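PDB 2JH3: ribosomal protein S2-related protein from Deinococcus radiodurans, which binds a 4Fe-4S cluster and, with its chelatase-like fold, may act as a sirohydrochlorin ferrochelatase, although its function is not firmly established. Local coordinates for residues 408-411 with 412-415. Sequence-based numbering, arbitrary orientation.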
loop_
_atom_site.group_PDB
_atom_site.type_symbol
_atom_site.label_atom_id
_atom_site.label_comp_id
_atom_site.label_asym_id
_atom_site.label_seq_id
_atom_site.Cartn_x
_atom_site.Cartn_y
_atom_site.Cartn_z
ATOM N N ARG A 408 -24.175 3.219 11.173
ATOM C CA ARG A 408 -25.085 2.425 10.388
ATOM C C ARG A 408 -24.414 1.187 9.829
ATOM O O ARG A 408 -25.096 0.301 9.339
ATOM C CB ARG A 408 -25.576 3.262 9.171
ATOM C CG ARG A 408 -26.096 4.639 9.489
ATOM C CD ARG A 408 -27.528 4.684 10.036
ATOM N NE ARG A 408 -27.568 4.421 11.467
ATOM C CZ ARG A 408 -28.084 3.323 11.999
ATOM N NH1 ARG A 408 -28.652 2.385 11.216
ATOM N NH2 ARG A 408 -28.047 3.163 13.322
ATOM N N ALA A 409 -23.069 1.149 9.839
ATOM C CA ALA A 409 -22.341 0.009 9.302
ATOM C C ALA A 409 -22.649 -1.263 10.090
ATOM O O ALA A 409 -22.633 -1.253 11.319
ATOM C CB ALA A 409 -20.819 0.291 9.306
ATOM N N THR A 410 -22.925 -2.351 9.372
ATOM C CA THR A 410 -23.143 -3.652 10.018
ATOM C C THR A 410 -21.837 -4.273 10.456
ATOM O O THR A 410 -20.789 -3.883 9.944
ATOM C CB THR A 410 -23.771 -4.649 9.063
ATOM O OG1 THR A 410 -23.021 -4.670 7.840
ATOM C CG2 THR A 410 -25.201 -4.229 8.777
ATOM N N PRO A 411 -21.888 -5.226 11.421
ATOM C CA PRO A 411 -20.630 -5.953 11.694
ATOM C C PRO A 411 -19.868 -6.431 10.482
ATOM O O PRO A 411 -18.647 -6.267 10.458
ATOM C CB PRO A 411 -21.084 -7.123 12.587
ATOM C CG PRO A 411 -22.238 -6.469 13.405
ATOM C CD PRO A 411 -22.962 -5.631 12.359
ATOM N N ASP A 412 -20.550 -6.978 9.483
ATOM C CA ASP A 412 -19.859 -7.444 8.302
ATOM C C ASP A 412 -19.290 -6.349 7.484
ATOM O O ASP A 412 -18.286 -6.531 6.794
ATOM C CB ASP A 412 -20.736 -8.290 7.394
ATOM C CG ASP A 412 -19.901 -9.278 6.555
ATOM O OD1 ASP A 412 -19.206 -10.123 7.176
ATOM O OD2 ASP A 412 -19.924 -9.192 5.304
ATOM N N GLN A 413 -19.963 -5.213 7.489
ATOM C CA GLN A 413 -19.447 -4.095 6.749
ATOM C C GLN A 413 -18.166 -3.591 7.397
ATOM O O GLN A 413 -17.157 -3.283 6.697
ATOM C CB GLN A 413 -20.437 -2.969 6.724
ATOM C CG GLN A 413 -21.467 -3.102 5.600
ATOM C CD GLN A 413 -22.448 -1.923 5.592
ATOM O OE1 GLN A 413 -23.062 -1.626 6.605
ATOM N NE2 GLN A 413 -22.580 -1.246 4.428
ATOM N N VAL A 414 -18.179 -3.467 8.704
ATOM C CA VAL A 414 -16.913 -3.027 9.321
ATOM C C VAL A 414 -15.802 -4.053 9.169
ATOM O O VAL A 414 -14.699 -3.650 8.926
ATOM C CB VAL A 414 -16.972 -2.249 10.632
ATOM C CG1 VAL A 414 -18.355 -1.858 11.073
ATOM C CG2 VAL A 414 -16.048 -2.780 11.741
ATOM N N ASP A 415 -16.106 -5.359 9.284
ATOM C CA ASP A 415 -15.120 -6.406 9.119
ATOM C C ASP A 415 -14.539 -6.429 7.719
ATOM O O ASP A 415 -13.334 -6.669 7.484
ATOM C CB ASP A 415 -15.736 -7.750 9.465
ATOM C CG ASP A 415 -15.918 -7.967 10.940
ATOM O OD1 ASP A 415 -15.500 -7.176 11.829
ATOM O OD2 ASP A 415 -16.503 -9.008 11.244
#
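With chi1 at 50°, Thr410 sets OG1 between its own backbone N and carbonyl carbon, facing the first turn of helix 411-422, while Gln413 places CG beside its backbone N (chi1 -85°) and runs extended from there back toward the Thr410 amide. The two residues form a capping box, with Thr410 as N-cap. In one direction Gln413 N donates to Thr410 OG1 over 3.1 Å, a bent bond. In the other, Thr410 N donates to Gln413 OE1 at 2.9 Å, with an N-H...O angle of 164°. This second bond lies in the plane of the side-chain amide and uses a lone pair of OE1, which helps set the turn of the amide. The Gln413 chain crosses the threonine side chain at a slant, CG lying 3.1 Å from Thr410 OG1, and OE1 also approaches Ala409 CA. Regular helix bonding starts at once: Val414 N reaches Thr410 O at 2.9 Å, and Asp415 N bonds to Pro411 O. Pro411, the first helical residue, has no N-H that would need an acceptor. The cap begins the helix that leads to the cluster ligand Cys422 in the iron-sulfur domain. Ala409 also packs on Val461 and Val465 of helix 455-467. Beside the cap, its methyl CB meets Val414 CG1 at 3.7 Å.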